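Local coordinates for periplasmic solute binding protein (Pectobacterium atrosepticum, PDB 4RY1) that probably captures a sugar in the periplasm and delivers it to an ABC-type transporter, as a bacterial solute-binding protein of family 1, at residues R176-Q181 / F206-K211. Sequence-based numbering, arbitrary orientation.
Sequences RSYMAQ and FGFYKK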
loop_
_atom_site.group_PDB
_atom_site.type_symbol
_atom_site.label_atom_id
_atom_site.label_comp_id
_atom_site.label_asym_id
_atom_site.label_seq_id
_atom_site.Cartn_x
_atom_site.Cartn_y
_atom_site.Cartn_z
ATOM N N ARG A 176 3.492 2.119 -13.642
ATOM C CA ARG A 176 2.054 2.097 -13.964
ATOM C C ARG A 176 1.456 3.505 -13.958
ATOM O O ARG A 176 0.633 3.848 -14.832
ATOM C CB ARG A 176 1.297 1.218 -12.972
ATOM C CG ARG A 176 -0.186 1.135 -13.299
ATOM C CD ARG A 176 -1.038 1.527 -12.132
ATOM N NE ARG A 176 -2.461 1.643 -12.426
ATOM C CZ ARG A 176 -3.175 2.729 -12.193
ATOM N NH1 ARG A 176 -2.632 3.780 -11.603
ATOM N NH2 ARG A 176 -4.467 2.748 -12.503
ATOM N N SER A 177 1.847 4.320 -12.980
ATOM C CA SER A 177 1.329 5.681 -12.857
ATOM C C SER A 177 1.796 6.518 -14.064
ATOM O O SER A 177 1.004 7.235 -14.704
ATOM C CB SER A 177 1.770 6.307 -11.516
ATOM O OG SER A 177 1.164 7.554 -11.259
ATOM N N TYR A 178 3.077 6.389 -14.390
ATOM C CA TYR A 178 3.642 7.014 -15.592
ATOM C C TYR A 178 2.852 6.652 -16.857
ATOM O O TYR A 178 2.471 7.519 -17.653
ATOM C CB TYR A 178 5.107 6.600 -15.772
ATOM C CG TYR A 178 5.742 7.045 -17.079
ATOM C CD1 TYR A 178 6.206 8.351 -17.240
ATOM C CD2 TYR A 178 5.921 6.148 -18.140
ATOM C CE1 TYR A 178 6.801 8.759 -18.423
ATOM C CE2 TYR A 178 6.534 6.548 -19.320
ATOM C CZ TYR A 178 6.966 7.856 -19.456
ATOM O OH TYR A 178 7.559 8.292 -20.626
ATOM N N MET A 179 2.622 5.362 -17.034
ATOM C CA MET A 179 1.926 4.862 -18.225
ATOM C C MET A 179 0.457 5.275 -18.262
ATOM O O MET A 179 -0.117 5.469 -19.336
ATOM C CB MET A 179 2.055 3.349 -18.339
ATOM C CG MET A 179 3.489 2.852 -18.492
ATOM S SD MET A 179 4.333 3.198 -20.096
ATOM C CE MET A 179 3.502 1.993 -21.145
ATOM N N ALA A 180 -0.146 5.426 -17.089
ATOM C CA ALA A 180 -1.539 5.908 -17.024
ATOM C C ALA A 180 -1.606 7.373 -17.462
ATOM O O ALA A 180 -2.523 7.779 -18.180
ATOM C CB ALA A 180 -2.111 5.750 -15.635
ATOM N N GLN A 181 -0.634 8.158 -17.013
ATOM C CA GLN A 181 -0.506 9.559 -17.435
ATOM C C GLN A 181 -0.300 9.688 -18.928
ATOM O O GLN A 181 -0.892 10.547 -19.582
ATOM C CB GLN A 181 0.667 10.213 -16.736
ATOM C CG GLN A 181 0.429 10.383 -15.254
ATOM C CD GLN A 181 1.626 10.982 -14.561
ATOM O OE1 GLN A 181 2.632 11.293 -15.190
ATOM N NE2 GLN A 181 1.525 11.147 -13.259
ATOM N N PHE A 206 9.698 -1.561 -18.944
ATOM C CA PHE A 206 11.063 -1.978 -18.576
ATOM C C PHE A 206 12.103 -0.911 -18.913
ATOM O O PHE A 206 13.059 -0.700 -18.160
ATOM C CB PHE A 206 11.428 -3.342 -19.143
ATOM C CG PHE A 206 10.830 -4.477 -18.377
ATOM C CD1 PHE A 206 11.459 -4.989 -17.243
ATOM C CD2 PHE A 206 9.592 -4.985 -18.731
ATOM C CE1 PHE A 206 10.877 -6.030 -16.525
ATOM C CE2 PHE A 206 9.000 -6.007 -18.009
ATOM C CZ PHE A 206 9.645 -6.542 -16.911
ATOM N N GLY A 207 11.903 -0.208 -20.021
ATOM C CA GLY A 207 12.793 0.916 -20.360
ATOM C C GLY A 207 12.790 2.026 -19.310
ATOM O O GLY A 207 13.804 2.651 -19.043
ATOM N N PHE A 208 11.620 2.268 -18.728
ATOM C CA PHE A 208 11.429 3.272 -17.670
ATOM C C PHE A 208 12.272 2.886 -16.431
ATOM O O PHE A 208 12.991 3.725 -15.861
ATOM C CB PHE A 208 9.937 3.361 -17.365
ATOM C CG PHE A 208 9.578 4.249 -16.195
ATOM C CD1 PHE A 208 9.387 5.611 -16.362
ATOM C CD2 PHE A 208 9.386 3.710 -14.929
ATOM C CE1 PHE A 208 9.030 6.418 -15.299
ATOM C CE2 PHE A 208 9.024 4.518 -13.866
ATOM C CZ PHE A 208 8.843 5.867 -14.043
ATOM N N TYR A 209 12.202 1.612 -16.047
ATOM C CA TYR A 209 13.075 1.077 -14.990
ATOM C C TYR A 209 14.578 1.269 -15.309
ATOM O O TYR A 209 15.356 1.779 -14.500
ATOM C CB TYR A 209 12.781 -0.402 -14.709
ATOM C CG TYR A 209 13.725 -0.922 -13.653
ATOM C CD1 TYR A 209 13.491 -0.672 -12.310
ATOM C CD2 TYR A 209 14.878 -1.613 -13.995
ATOM C CE1 TYR A 209 14.362 -1.114 -11.335
ATOM C CE2 TYR A 209 15.756 -2.049 -13.033
ATOM C CZ TYR A 209 15.492 -1.813 -11.696
ATOM O OH TYR A 209 16.387 -2.240 -10.742
ATOM N N LYS A 210 14.956 0.879 -16.522
ATOM C CA LYS A 210 16.350 0.914 -16.931
ATOM C C LYS A 210 16.822 2.366 -16.873
ATOM O O LYS A 210 17.932 2.660 -16.426
ATOM C CB LYS A 210 16.488 0.297 -18.323
ATOM C CG LYS A 210 17.908 -0.074 -18.726
ATOM C CD LYS A 210 18.032 -0.264 -20.232
ATOM C CE LYS A 210 19.398 -0.801 -20.635
ATOM N NZ LYS A 210 20.519 0.170 -20.458
ATOM N N LYS A 211 15.956 3.288 -17.275
ATOM C CA LYS A 211 16.285 4.712 -17.192
ATOM C C LYS A 211 16.484 5.209 -15.762
ATOM O O LYS A 211 17.357 6.000 -15.494
ATOM C CB LYS A 211 15.240 5.584 -17.892
ATOM C CG LYS A 211 15.769 6.996 -18.129
ATOM C CD LYS A 211 14.862 7.798 -19.039
ATOM C CE LYS A 211 15.452 9.167 -19.327
ATOM N NZ LYS A 211 14.540 9.973 -20.180
#
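Tyr178 and Phe208 lay their rings against each other in an offset stack that alone bridges helix segments 176-181 and 206-211. The ring centroids lie 4.9 Å apart and the planes open to 26°, so the overlap is partial. Phe208 brings CD1 and CE1 over one face of the tyrosine ring, toward its rim: CE1 comes to 3.8 Å from Tyr178 CG, while CD1 of Phe208 stands 3.9 Å from Tyr178 CD2. The same CE1 of Phe208 also lies 4.0 Å from Tyr178 CB, so the base of the tyrosine side chain joins the apolar contact. The hydroxyl end of Tyr178 is left beyond this overlap.

Both CB atoms point toward the opposite helix, and each side chain extends with CG anti to the backbone N (chi1 173° in Tyr178, 174° in Phe208). That extension lets the two rings meet between backbones whose nearest CA atoms, those of the same two residues, are 8.9 Å apart. No hydrogen bond joins the segments; the contact rests on van der Waals packing of the offset rings. Phenylalanine suits the buried position because it has no polar atom to satisfy, whereas tyrosine suits its partly exposed one by pairing an apolar ring face with a polar end. Tyr178 and Met179 also touch Glu204, one turn before Phe208 on helix 199-214. On other sides of the two helices, Arg176 forms a salt bridge with Asp186, and Phe206 packs on helices 371-385 and 391-409.

The contact is thus an offset aromatic stack joining helices 169-183 and 199-214, consecutive helices linked through a small antiparallel hairpin within the alpha/beta periplasmic binding protein fold.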